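Local structure of petrobactin-binding protein YclQ (Bacillus subtilis subsp. subtilis str. 168, 3GFV) at residues T28-N33 and P117-G122; K36-D41 and D97-S102; F40-L45 and A58-Q63; L51-I56 and K141-E146; S82-D87 and S102-E107. The protein binds iron-free and ferric petrobactin, and its precursor 3,4-dihydroxybenzoic acid, as the solute-binding component of the ABC transporter YclNOPQ that takes up this siderophore. All blocks are in the same frame, centred on the assembly; numbering follows the deposited sequence.

Interaction 1 opens first, at 28-33, and closes at 117-122. It sets the N-terminal hairpin beside the edge of the parallel sheet. Interactions 2, 3 and 5 nest inside that loop. Interactions 2 and 3 start from overlapping residues, and 3 closes first, at 58-63, within a beta-alpha-beta unit. Interaction 4 opens at 51-56, so it crosses interactions 1, 2 and 3. Interaction 5 opens at 82-87, after 3 has closed. Interaction 2 closes at 97-102, pairing two strands of the sheet. Interaction 5 ends at 102-107, crosses 2, shares S102 with it and joins two loops. Interaction 4 closes last, at 141-146, near the start of helix 146-170, and encloses interaction 5.

Interaction 1: residues T28-N33 and P117-G122; sequences TKVPKN and PTIYLG
V30 points its side chain at P117 and I119, and most of the contact can be read along it. From CB the chain forks. CG1 lies anti to the carbonyl carbon, beside the backbone N (chi1 -45°), and this branch does the touching. It meets CG2 of I119 at 3.8 Å, methyl to methyl. The same V30 CG1 lies 4.1 Å from CB of P117. The V30 and I119 side chains stand roughly perpendicular. The other methyl of V30, CG2, turns from this contact. Around these residues, V30 packs on I17 and V19 of the partner strand, on L98 and on I142.

No hydrogen bond joins the two segments. Strand 28-31 belongs to the N-terminal antiparallel hairpin with strand 16-21. Strand 118-120 is the outermost strand on one side of the five-stranded parallel sheet. The strand axes come no closer than 7.9 Å and make an angle of 115°. The hairpin therefore packs against the sheet edge through side chains and does not extend it.

The P117 ring covers the backbone next to V30. Its CB lies 3.6 Å from O of K29. At the start of the strand, T28 CG2 reaches 4.0 Å from O of T118. The hydroxyl of T28 and the carbonyl of T118 each have a weak hydrogen bond with Y109 OH. The T118 side chain points away from the hairpin, and its OG1 bonds to A116 O. K29 likewise sends its amine off to T18 OG1.

Interaction 2: residues K36-D41 and D97-S102; sequences KVVVFD and DLIIIS
D41 and S102 meet because of their first torsions. D41 carries CG opposite its backbone N (chi1 177°), while S102 tucks OG between its own N and carbonyl carbon (chi1 56°). S102 OG then donates to D41 OD1 at 2.6 Å. It reaches that oxygen on the anti side, well out of the carboxylate plane. The other carboxylate oxygen, OD2, turns to the start of helix 42-50. The backbone N of D41 is buried here without a partner.

At the far end the D97 carboxylate turns toward K36. D97 OD1 accepts from K36 N at 2.9 Å, from above the carboxylate plane. D97 OD2 bonds to K35 N and only weakly to K36 N. D97 N returns a bond to K36 O at 3.0 Å.

Between these ends lie three backbone bonds, V38 N to L98 O, I100 N to V38 O and F40 N to I100 O, 2.8 to 3.1 Å long. V37, V38 and V39 sit beside L98, I99 and I100 in turn. V37 and L98 run alongside each other, with V37 CG1 4.1 Å from L98 CD2. V39 and I100 on this face pack on helix 42-50. I99 on the other face packs on helix 109-115.

Strand 37-39 is the middle strand of a parallel sheet ordered 3-2-1-4-5. Such a helix-flanked sheet is the Rossmann-like core of a periplasmic binding protein domain.

Interaction 3: residues F40-L45 and A58-Q63; sequences FDFGSL and AGLPKQ
The carbonyl oxygen of P61 lies in the plane of the F42 ring, at its edge, 3.3 Å from CZ. The F42 and P61 side chains overlap, running antiparallel, and P61 CG comes within 4.1 Å of the same CZ. The pyrrolidine ring also reaches a second phenylalanine. P61 CD sits over one face of F40, offset toward the rim, and makes a CH-pi contact at 4.2 Å from the ring centroid. P61 CG touches F40 CD2 at 3.8 Å. The proline thus packs against two rings in two different ways.

These residues belong to the beta-alpha-beta unit of strand 37-39, helix 42-50 and strand 57-60. The contact joins the first turn of the helix to the C-terminal end of the second strand. D41 is the N-cap of the helix. Its OD2 accepts from S44 N at 2.9 Å and from S44 OG at 2.8 Å, which ties the carboxylate to the first turn.

One turn on, the chi1 of L45 (-176°) turns its branch toward L60 and puts CD2 3.9 Å from L60 CD1. The two side chains are nearly perpendicular. L60 CD1 also lies obliquely beside F42, 4.2 Å from CE1.

Interaction 4: residues L51-I56 and K141-E146; sequences LGLDDI and KIFDKE
L51 and K145 face each other where two turns meet, with CA atoms 7.3 Å apart. The first segment leaves helix 42-50. G52 has a positive phi (72°) and closes the helix with a Schellman motif. A short 3-10 turn at 54-56 follows, in which I56 N bonds to L53 O, and the chain then enters strand 57-60. The second segment comes off helix 128-142. It turns at D144, which also has a positive phi, and K145 is the N-cap of helix 146-170.

K145 bends at chi2 (-79°) and otherwise runs extended, which carries its amine across to the other turn. NZ donates to L51 O at 3.1 Å, nearly in line with the carbonyl (C=O...N angle 164°). A positive amine at the C-terminal end of helix 42-50 would probably be favourable for the helix dipole. Helix 146-170 is the long helix that links the two lobes in this family of binding proteins. Near its start, the contact joins it to the turn between helix 42-50 and strand 57-60.

Beside this bond is an apolar patch around F143. L53 sends CD1 to the root of the side chain, 3.6 Å from F143 CG. I56 meets the ring farther out, reaching in from the facing turn, its CD1 3.6 Å from F143 CE1. Both methyls approach the ring obliquely. I142 CG2 lies over the rim of one face, 3.6 Å above the plane. L48 and P34 also touch F143. L51 CD1 lies 4.2 Å from K145 CB, and the L51 side chain also touches V149 of the long helix.

Interaction 5: residues S82-D87 and S102-E107; sequences SLKEPD and SARQSE. With PO4 (phosphate ion), chain C.
Q105 NE2 donates to L83 O at 2.9 Å, the one direct hydrogen bond between the two loops. The bond is fairly straight at the hydrogen (161°), and L83 O lies close to the amide plane. Q105 bends at chi2 (83°), which folds the amide back to this carbonyl. At the other end OE1 accepts from S102 N at 2.9 Å, so both ends of the amide are bonded and its rotation is fixed.

L83 packs at a slant against R104, with L83 CB 3.9 Å from R104 CD. P86 rests on the aliphatic part of Q105. K84 and R104 extend from the two loops to the same phosphate ion, which probably comes from the crystallisation liquor. K84 NZ donates to phosphate O2 at 2.7 Å. R104 meets that oxygen with the edge of its guanidinium, through weak bonds from NE and NH2, each 3.3 Å long.

In the next shell, R104 NH2 bonds to Y275 O, and the guanidinium makes a cation-pi contact with the Y275 ring. On the other loop, S82 OG accepts from E85 N in an ST motif that shapes the turn carrying K84. Y275 follows strand 266-268 of the second, mixed sheet, so R104 probably links the two lobes. Basic groups at such an interface are consistent with the cleft where binding proteins of this family hold anionic ferric siderophores.

Interaction 1: residues T28-N33 and P117-G122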
# COMPACT_ATOMS: atom_id res chain seq x y z
N THR A 28 16.90 8.04 14.37
CA THR A 28 16.68 9.48 14.28
C THR A 28 15.87 9.94 15.50
O THR A 28 14.82 9.36 15.80
CB THR A 28 15.85 9.80 13.04
OG1 THR A 28 16.58 9.39 11.86
CG2 THR A 28 15.54 11.29 12.98
N LYS A 29 16.35 10.98 16.18
CA LYS A 29 15.63 11.56 17.30
C LYS A 29 14.42 12.32 16.82
O LYS A 29 14.54 13.23 16.01
CB LYS A 29 16.54 12.53 18.06
CG LYS A 29 17.14 11.98 19.34
CD LYS A 29 18.01 10.78 19.07
CE LYS A 29 18.80 10.40 20.31
NZ LYS A 29 19.40 9.05 20.14
N VAL A 30 13.24 11.95 17.33
CA VAL A 30 12.00 12.66 17.00
C VAL A 30 11.27 13.05 18.29
O VAL A 30 11.41 12.38 19.34
CB VAL A 30 11.07 11.84 16.04
CG1 VAL A 30 11.87 11.22 14.89
CG2 VAL A 30 10.32 10.78 16.81
N PRO A 31 10.52 14.15 18.25
CA PRO A 31 9.86 14.51 19.51
C PRO A 31 8.72 13.54 19.78
O PRO A 31 8.03 13.12 18.85
CB PRO A 31 9.29 15.92 19.24
CG PRO A 31 9.60 16.23 17.79
CD PRO A 31 10.12 15.01 17.13
N LYS A 32 8.54 13.18 21.05
CA LYS A 32 7.40 12.37 21.43
C LYS A 32 6.16 13.23 21.27
O LYS A 32 6.19 14.44 21.55
CB LYS A 32 7.56 11.93 22.88
CG LYS A 32 6.33 11.30 23.49
CD LYS A 32 6.46 9.80 23.55
CE LYS A 32 5.86 9.28 24.85
NZ LYS A 32 6.56 8.06 25.32
N ASN A 33 5.06 12.64 20.81
CA ASN A 33 3.80 13.36 20.67
C ASN A 33 3.97 14.64 19.87
O ASN A 33 3.64 15.74 20.35
CB ASN A 33 3.20 13.68 22.04
CG ASN A 33 2.84 12.43 22.83
OD1 ASN A 33 3.27 12.25 23.98
ND2 ASN A 33 2.07 11.55 22.21
N PRO A 117 12.97 16.60 11.64
CA PRO A 117 13.27 15.17 11.75
C PRO A 117 12.39 14.40 10.79
O PRO A 117 11.18 14.64 10.73
CB PRO A 117 12.92 14.84 13.22
CG PRO A 117 13.13 16.18 13.94
CD PRO A 117 12.66 17.22 12.95
N THR A 118 13.00 13.50 10.03
CA THR A 118 12.30 12.77 9.00
C THR A 118 12.55 11.30 9.19
O THR A 118 13.68 10.87 9.45
CB THR A 118 12.82 13.20 7.61
OG1 THR A 118 12.57 14.59 7.45
CG2 THR A 118 12.11 12.42 6.50
N ILE A 119 11.48 10.52 9.07
CA ILE A 119 11.61 9.08 9.16
C ILE A 119 10.98 8.46 7.93
O ILE A 119 10.00 8.97 7.39
CB ILE A 119 10.95 8.53 10.46
CG1 ILE A 119 9.44 8.80 10.46
CG2 ILE A 119 11.67 9.13 11.70
CD1 ILE A 119 8.68 8.20 11.65
N TYR A 120 11.56 7.35 7.50
CA TYR A 120 11.04 6.55 6.39
C TYR A 120 10.21 5.39 6.91
O TYR A 120 10.70 4.58 7.71
CB TYR A 120 12.23 6.04 5.60
CG TYR A 120 11.89 5.17 4.43
CD1 TYR A 120 11.93 5.68 3.14
CD2 TYR A 120 11.57 3.83 4.60
CE1 TYR A 120 11.63 4.87 2.04
CE2 TYR A 120 11.26 3.01 3.50
CZ TYR A 120 11.30 3.55 2.22
OH TYR A 120 11.01 2.78 1.12
N LEU A 121 8.94 5.32 6.49
CA LEU A 121 8.07 4.21 6.91
C LEU A 121 7.43 3.48 5.71
O LEU A 121 6.22 3.29 5.66
CB LEU A 121 6.93 4.70 7.81
CG LEU A 121 7.36 5.32 9.15
CD1 LEU A 121 6.13 5.73 9.98
CD2 LEU A 121 8.27 4.37 9.95
N GLY A 122 8.24 3.06 4.75
CA GLY A 122 7.67 2.23 3.69
C GLY A 122 7.84 0.75 3.95
O GLY A 122 8.85 0.33 4.50

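Interaction 2: residues K36-D41 and D97-S102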
# COMPACT_ATOMS: atom_id res chain seq x y z
N LYS A 36 2.73 18.69 14.65
CA LYS A 36 2.65 19.20 13.28
C LYS A 36 3.38 18.25 12.33
O LYS A 36 4.52 18.50 11.90
CB LYS A 36 3.25 20.61 13.19
CG LYS A 36 2.56 21.61 14.11
CD LYS A 36 2.66 23.05 13.59
CE LYS A 36 4.07 23.59 13.66
NZ LYS A 36 4.68 23.44 15.01
N VAL A 37 2.71 17.17 11.98
CA VAL A 37 3.35 16.13 11.20
C VAL A 37 2.95 16.23 9.72
O VAL A 37 1.77 16.34 9.39
CB VAL A 37 2.97 14.73 11.78
CG1 VAL A 37 3.73 13.62 11.03
CG2 VAL A 37 3.30 14.68 13.26
N VAL A 38 3.96 16.25 8.84
CA VAL A 38 3.73 16.25 7.40
C VAL A 38 3.94 14.82 6.92
O VAL A 38 4.97 14.21 7.22
CB VAL A 38 4.71 17.23 6.68
CG1 VAL A 38 4.64 17.05 5.16
CG2 VAL A 38 4.37 18.65 7.05
N VAL A 39 2.97 14.28 6.19
CA VAL A 39 2.98 12.86 5.88
C VAL A 39 2.91 12.64 4.37
O VAL A 39 1.93 13.02 3.73
CB VAL A 39 1.76 12.18 6.54
CG1 VAL A 39 1.75 10.69 6.24
CG2 VAL A 39 1.75 12.44 8.05
N PHE A 40 3.96 12.04 3.82
CA PHE A 40 4.03 11.71 2.40
C PHE A 40 3.80 10.24 2.13
O PHE A 40 3.93 9.79 0.99
CB PHE A 40 5.38 12.14 1.81
CG PHE A 40 5.41 13.58 1.39
CD1 PHE A 40 5.72 14.56 2.30
CD2 PHE A 40 5.09 13.93 0.08
CE1 PHE A 40 5.73 15.91 1.91
CE2 PHE A 40 5.10 15.26 -0.30
CZ PHE A 40 5.42 16.25 0.63
N ASP A 41 3.45 9.47 3.15
CA ASP A 41 3.16 8.06 2.95
C ASP A 41 1.71 7.82 3.37
O ASP A 41 1.37 7.98 4.53
CB ASP A 41 4.09 7.17 3.79
CG ASP A 41 3.74 5.71 3.65
OD1 ASP A 41 3.86 5.19 2.51
OD2 ASP A 41 3.30 5.09 4.66
N ASP A 97 7.14 19.36 12.96
CA ASP A 97 8.06 18.80 13.95
C ASP A 97 8.43 17.35 13.64
O ASP A 97 9.30 16.78 14.29
CB ASP A 97 7.55 19.00 15.39
CG ASP A 97 6.10 18.56 15.59
OD1 ASP A 97 5.51 17.89 14.73
OD2 ASP A 97 5.54 18.87 16.67
N LEU A 98 7.80 16.79 12.61
CA LEU A 98 8.13 15.45 12.12
C LEU A 98 7.69 15.32 10.66
O LEU A 98 6.61 15.79 10.29
CB LEU A 98 7.44 14.38 12.97
CG LEU A 98 7.59 12.93 12.48
CD1 LEU A 98 9.03 12.44 12.56
CD2 LEU A 98 6.68 11.98 13.27
N ILE A 99 8.51 14.69 9.83
CA ILE A 99 8.09 14.39 8.45
C ILE A 99 8.20 12.88 8.24
O ILE A 99 9.19 12.26 8.65
CB ILE A 99 8.95 15.13 7.40
CG1 ILE A 99 8.94 16.65 7.69
CG2 ILE A 99 8.41 14.85 6.00
CD1 ILE A 99 10.00 17.43 6.86
N ILE A 100 7.16 12.30 7.65
CA ILE A 100 7.15 10.87 7.37
C ILE A 100 7.15 10.67 5.86
O ILE A 100 6.28 11.21 5.16
CB ILE A 100 5.89 10.19 7.95
CG1 ILE A 100 5.89 10.27 9.48
CG2 ILE A 100 5.76 8.73 7.41
CD1 ILE A 100 4.59 9.74 10.11
N ILE A 101 8.13 9.93 5.37
CA ILE A 101 8.20 9.66 3.93
C ILE A 101 8.23 8.17 3.64
O ILE A 101 8.35 7.35 4.55
CB ILE A 101 9.44 10.33 3.27
CG1 ILE A 101 10.75 9.75 3.86
CG2 ILE A 101 9.39 11.83 3.47
CD1 ILE A 101 12.03 10.20 3.16
N SER A 102 8.11 7.81 2.37
CA SER A 102 8.34 6.42 2.00
C SER A 102 9.00 6.34 0.64
O SER A 102 9.73 7.24 0.25
CB SER A 102 7.06 5.57 2.11
OG SER A 102 6.02 6.11 1.33
O HOH W 1 5.93 7.62 -0.69

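Interaction 3: residues F40-L45 and A58-Q63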
# COMPACT_ATOMS: atom_id res chain seq x y z
N PHE A 40 3.96 12.04 3.82
CA PHE A 40 4.03 11.71 2.40
C PHE A 40 3.80 10.24 2.13
O PHE A 40 3.93 9.79 0.99
CB PHE A 40 5.38 12.14 1.81
CG PHE A 40 5.41 13.58 1.39
CD1 PHE A 40 5.72 14.56 2.30
CD2 PHE A 40 5.09 13.93 0.08
CE1 PHE A 40 5.73 15.91 1.91
CE2 PHE A 40 5.10 15.26 -0.30
CZ PHE A 40 5.42 16.25 0.63
N ASP A 41 3.45 9.47 3.15
CA ASP A 41 3.16 8.06 2.95
C ASP A 41 1.71 7.82 3.37
O ASP A 41 1.37 7.98 4.53
CB ASP A 41 4.09 7.17 3.79
CG ASP A 41 3.74 5.71 3.65
OD1 ASP A 41 3.86 5.19 2.51
OD2 ASP A 41 3.30 5.09 4.66
N PHE A 42 0.85 7.41 2.43
CA PHE A 42 -0.58 7.30 2.76
C PHE A 42 -0.89 6.17 3.73
O PHE A 42 -1.85 6.26 4.51
CB PHE A 42 -1.43 7.19 1.50
CG PHE A 42 -1.51 8.47 0.70
CD1 PHE A 42 -1.50 9.70 1.34
CD2 PHE A 42 -1.63 8.45 -0.68
CE1 PHE A 42 -1.57 10.89 0.60
CE2 PHE A 42 -1.72 9.63 -1.42
CZ PHE A 42 -1.70 10.85 -0.77
N GLY A 43 -0.09 5.10 3.70
CA GLY A 43 -0.28 4.03 4.68
C GLY A 43 -0.11 4.59 6.09
O GLY A 43 -0.91 4.33 7.00
N SER A 44 0.95 5.37 6.26
CA SER A 44 1.25 5.94 7.57
C SER A 44 0.15 6.90 7.95
O SER A 44 -0.25 6.99 9.12
CB SER A 44 2.59 6.68 7.53
OG SER A 44 3.67 5.79 7.31
N LEU A 45 -0.33 7.66 6.97
CA LEU A 45 -1.46 8.55 7.23
C LEU A 45 -2.69 7.80 7.76
O LEU A 45 -3.37 8.27 8.68
CB LEU A 45 -1.81 9.36 5.96
CG LEU A 45 -2.92 10.41 6.13
CD1 LEU A 45 -2.59 11.46 7.23
CD2 LEU A 45 -3.18 11.09 4.78
N ALA A 58 -0.24 17.97 9.87
CA ALA A 58 -0.17 19.34 9.37
C ALA A 58 -0.42 19.45 7.87
O ALA A 58 -0.91 20.48 7.38
CB ALA A 58 1.17 19.97 9.72
N GLY A 59 -0.06 18.40 7.14
CA GLY A 59 -0.08 18.47 5.68
C GLY A 59 0.22 17.13 5.04
O GLY A 59 0.83 16.24 5.65
N LEU A 60 -0.22 17.00 3.79
CA LEU A 60 -0.05 15.78 3.02
C LEU A 60 -0.21 16.17 1.55
O LEU A 60 -0.78 17.22 1.24
CB LEU A 60 -1.14 14.76 3.39
CG LEU A 60 -2.58 15.25 3.24
CD1 LEU A 60 -3.39 14.25 2.42
CD2 LEU A 60 -3.21 15.46 4.64
N PRO A 61 0.30 15.33 0.64
CA PRO A 61 0.15 15.66 -0.79
C PRO A 61 -1.26 15.29 -1.28
O PRO A 61 -1.63 14.12 -1.25
CB PRO A 61 1.23 14.80 -1.45
CG PRO A 61 1.38 13.58 -0.46
CD PRO A 61 1.29 14.27 0.88
N LYS A 62 -2.04 16.26 -1.72
CA LYS A 62 -3.44 15.98 -2.04
C LYS A 62 -3.72 15.77 -3.52
O LYS A 62 -4.88 15.66 -3.91
CB LYS A 62 -4.35 17.09 -1.51
CG LYS A 62 -4.31 17.27 0.01
CD LYS A 62 -5.35 18.28 0.45
CE LYS A 62 -5.13 18.71 1.88
NZ LYS A 62 -6.31 19.47 2.37
N GLN A 63 -2.67 15.74 -4.33
CA GLN A 63 -2.85 15.64 -5.79
C GLN A 63 -3.88 14.58 -6.17
O GLN A 63 -4.83 14.87 -6.91
CB GLN A 63 -1.53 15.35 -6.49
CG GLN A 63 -1.68 15.32 -8.00
CD GLN A 63 -0.51 14.64 -8.69
OE1 GLN A 63 0.10 15.20 -9.59
NE2 GLN A 63 -0.19 13.41 -8.25

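Interaction 4: residues L51-I56 and K141-E146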
# COMPACT_ATOMS: atom_id res chain seq x y z
N LEU A 51 -5.68 5.59 14.65
CA LEU A 51 -5.31 5.82 16.05
C LEU A 51 -5.94 7.10 16.58
O LEU A 51 -5.69 7.49 17.72
CB LEU A 51 -3.79 5.89 16.19
CG LEU A 51 -3.06 4.63 15.72
CD1 LEU A 51 -1.56 4.82 15.78
CD2 LEU A 51 -3.49 3.44 16.56
N GLY A 52 -6.76 7.76 15.76
CA GLY A 52 -7.43 8.98 16.17
C GLY A 52 -6.49 10.17 16.26
O GLY A 52 -6.64 11.02 17.13
N LEU A 53 -5.52 10.24 15.36
CA LEU A 53 -4.53 11.31 15.43
C LEU A 53 -4.62 12.32 14.28
O LEU A 53 -3.63 12.95 13.96
CB LEU A 53 -3.11 10.73 15.45
CG LEU A 53 -2.78 9.91 16.70
CD1 LEU A 53 -1.55 9.06 16.46
CD2 LEU A 53 -2.57 10.84 17.90
N ASP A 54 -5.81 12.46 13.69
CA ASP A 54 -5.98 13.38 12.55
C ASP A 54 -5.50 14.80 12.91
O ASP A 54 -4.95 15.53 12.08
CB ASP A 54 -7.47 13.49 12.15
CG ASP A 54 -8.01 12.23 11.48
OD1 ASP A 54 -9.25 12.11 11.37
OD2 ASP A 54 -7.21 11.37 11.08
N ASP A 55 -5.71 15.17 14.17
CA ASP A 55 -5.45 16.54 14.60
C ASP A 55 -3.99 16.95 14.50
O ASP A 55 -3.69 18.15 14.47
CB ASP A 55 -5.93 16.75 16.04
CG ASP A 55 -7.43 16.82 16.15
OD1 ASP A 55 -8.09 16.97 15.10
OD2 ASP A 55 -7.95 16.72 17.28
N ILE A 56 -3.08 15.99 14.46
CA ILE A 56 -1.67 16.35 14.45
C ILE A 56 -1.04 16.24 13.05
O ILE A 56 0.17 16.40 12.88
CB ILE A 56 -0.86 15.62 15.56
CG1 ILE A 56 -1.03 14.09 15.46
CG2 ILE A 56 -1.29 16.10 16.94
CD1 ILE A 56 -0.37 13.48 14.20
N LYS A 141 4.83 4.08 19.19
CA LYS A 141 5.80 4.58 20.16
C LYS A 141 5.86 6.10 20.16
O LYS A 141 5.91 6.74 21.23
CB LYS A 141 7.19 4.00 19.91
CG LYS A 141 7.36 2.56 20.37
CD LYS A 141 8.62 1.94 19.76
CE LYS A 141 8.83 0.50 20.22
NZ LYS A 141 7.65 -0.39 19.96
N ILE A 142 5.86 6.69 18.97
CA ILE A 142 5.95 8.15 18.85
C ILE A 142 4.76 8.86 19.50
O ILE A 142 4.91 9.90 20.15
CB ILE A 142 6.08 8.60 17.37
CG1 ILE A 142 7.44 8.18 16.82
CG2 ILE A 142 5.89 10.12 17.26
CD1 ILE A 142 7.52 8.12 15.30
N PHE A 143 3.56 8.30 19.33
CA PHE A 143 2.33 8.94 19.80
C PHE A 143 1.69 8.32 21.04
O PHE A 143 0.53 8.60 21.35
CB PHE A 143 1.31 8.97 18.65
CG PHE A 143 1.79 9.75 17.47
CD1 PHE A 143 1.59 11.13 17.40
CD2 PHE A 143 2.44 9.12 16.41
CE1 PHE A 143 2.03 11.85 16.30
CE2 PHE A 143 2.89 9.84 15.31
CZ PHE A 143 2.68 11.22 15.27
N ASP A 144 2.45 7.49 21.75
CA ASP A 144 1.96 6.85 22.96
C ASP A 144 0.68 6.06 22.71
O ASP A 144 -0.29 6.19 23.47
CB ASP A 144 1.70 7.94 24.03
CG ASP A 144 2.36 7.62 25.35
OD1 ASP A 144 3.29 6.78 25.37
OD2 ASP A 144 1.97 8.24 26.37
N LYS A 145 0.69 5.24 21.66
CA LYS A 145 -0.45 4.41 21.30
C LYS A 145 0.01 2.96 21.13
O LYS A 145 -0.52 2.21 20.30
CB LYS A 145 -1.04 4.89 19.97
CG LYS A 145 -1.62 6.29 20.01
CD LYS A 145 -2.99 6.28 20.63
CE LYS A 145 -3.62 7.67 20.58
NZ LYS A 145 -5.10 7.60 20.75
N GLU A 146 1.02 2.58 21.90
CA GLU A 146 1.62 1.26 21.76
C GLU A 146 0.61 0.13 21.97
O GLU A 146 0.58 -0.84 21.21
CB GLU A 146 2.83 1.12 22.69
CG GLU A 146 3.97 2.06 22.30
CD GLU A 146 5.05 2.21 23.36
OE1 GLU A 146 5.08 3.26 24.02
OE2 GLU A 146 5.86 1.27 23.52

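Interaction 5: residues S82-D87 and S102-E107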
# COMPACT_ATOMS: atom_id res chain seq x y z
N SER A 82 2.39 16.60 -4.48
CA SER A 82 2.10 15.24 -4.91
C SER A 82 3.16 14.30 -4.36
O SER A 82 4.19 14.73 -3.83
CB SER A 82 2.06 15.15 -6.44
OG SER A 82 3.36 15.18 -6.97
N LEU A 83 2.90 13.00 -4.51
CA LEU A 83 3.78 12.00 -3.93
C LEU A 83 5.15 12.08 -4.58
O LEU A 83 6.16 11.87 -3.91
CB LEU A 83 3.19 10.61 -4.11
CG LEU A 83 1.95 10.34 -3.25
CD1 LEU A 83 1.30 9.05 -3.70
CD2 LEU A 83 2.36 10.25 -1.80
N LYS A 84 5.17 12.38 -5.88
CA LYS A 84 6.43 12.42 -6.61
C LYS A 84 7.01 13.83 -6.72
O LYS A 84 8.18 13.99 -7.02
CB LYS A 84 6.29 11.78 -8.00
CG LYS A 84 6.15 10.27 -7.91
CD LYS A 84 5.98 9.64 -9.27
CE LYS A 84 5.59 8.17 -9.13
NZ LYS A 84 5.33 7.52 -10.45
N GLU A 85 6.20 14.84 -6.45
CA GLU A 85 6.66 16.22 -6.54
C GLU A 85 6.29 16.98 -5.25
O GLU A 85 5.31 17.73 -5.24
CB GLU A 85 6.06 16.91 -7.78
CG GLU A 85 6.34 16.15 -9.08
CD GLU A 85 5.56 16.63 -10.33
OE1 GLU A 85 4.88 17.67 -10.32
OE2 GLU A 85 5.65 15.93 -11.36
N PRO A 86 7.08 16.80 -4.17
CA PRO A 86 6.76 17.54 -2.95
C PRO A 86 6.94 19.04 -3.14
O PRO A 86 7.85 19.50 -3.84
CB PRO A 86 7.80 17.01 -1.94
CG PRO A 86 8.21 15.66 -2.48
CD PRO A 86 8.20 15.87 -3.97
N ASP A 87 6.04 19.80 -2.53
CA ASP A 87 6.18 21.25 -2.50
C ASP A 87 7.02 21.56 -1.27
O ASP A 87 6.50 21.79 -0.18
CB ASP A 87 4.80 21.90 -2.40
CG ASP A 87 4.86 23.42 -2.39
OD1 ASP A 87 5.95 23.99 -2.22
OD2 ASP A 87 3.80 24.05 -2.55
N SER A 102 8.11 7.81 2.37
CA SER A 102 8.34 6.42 2.00
C SER A 102 9.00 6.34 0.64
O SER A 102 9.73 7.24 0.25
CB SER A 102 7.06 5.57 2.11
OG SER A 102 6.02 6.11 1.33
N ALA A 103 8.79 5.23 -0.05
CA ALA A 103 9.66 4.92 -1.18
C ALA A 103 9.71 6.02 -2.26
O ALA A 103 10.77 6.30 -2.81
CB ALA A 103 9.25 3.58 -1.78
N ARG A 104 8.57 6.64 -2.55
CA ARG A 104 8.52 7.62 -3.63
C ARG A 104 9.30 8.90 -3.34
O ARG A 104 9.57 9.68 -4.27
CB ARG A 104 7.07 7.96 -3.98
CG ARG A 104 6.32 6.80 -4.66
CD ARG A 104 4.87 7.19 -4.94
NE ARG A 104 4.21 6.25 -5.83
CZ ARG A 104 3.29 5.37 -5.46
NH1 ARG A 104 2.90 5.28 -4.20
NH2 ARG A 104 2.75 4.57 -6.37
N GLN A 105 9.67 9.14 -2.07
CA GLN A 105 10.48 10.31 -1.72
C GLN A 105 11.85 9.92 -1.17
O GLN A 105 12.55 10.76 -0.58
CB GLN A 105 9.76 11.20 -0.69
CG GLN A 105 8.33 11.58 -1.03
CD GLN A 105 7.32 10.50 -0.64
OE1 GLN A 105 7.54 9.73 0.30
NE2 GLN A 105 6.21 10.43 -1.39
N SER A 106 12.24 8.67 -1.37
CA SER A 106 13.47 8.10 -0.79
C SER A 106 14.71 8.95 -1.05
O SER A 106 15.53 9.18 -0.15
CB SER A 106 13.72 6.69 -1.35
OG SER A 106 12.98 5.73 -0.63
N GLU A 107 14.84 9.41 -2.28
CA GLU A 107 15.99 10.22 -2.66
C GLU A 107 15.99 11.64 -2.12
O GLU A 107 16.98 12.36 -2.28
CB GLU A 107 16.11 10.28 -4.18
CG GLU A 107 17.25 9.46 -4.73
CD GLU A 107 17.56 9.84 -6.16
OE1 GLU A 107 18.60 10.50 -6.39
OE2 GLU A 107 16.74 9.52 -7.04
P PO4 C . 5.76 4.55 -8.95
O1 PO4 C . 5.55 3.47 -7.91
O2 PO4 C . 4.53 5.42 -9.04
O3 PO4 C . 6.96 5.39 -8.57
O4 PO4 C . 6.01 3.89 -10.29
O HOH W 2 9.25 12.33 -4.45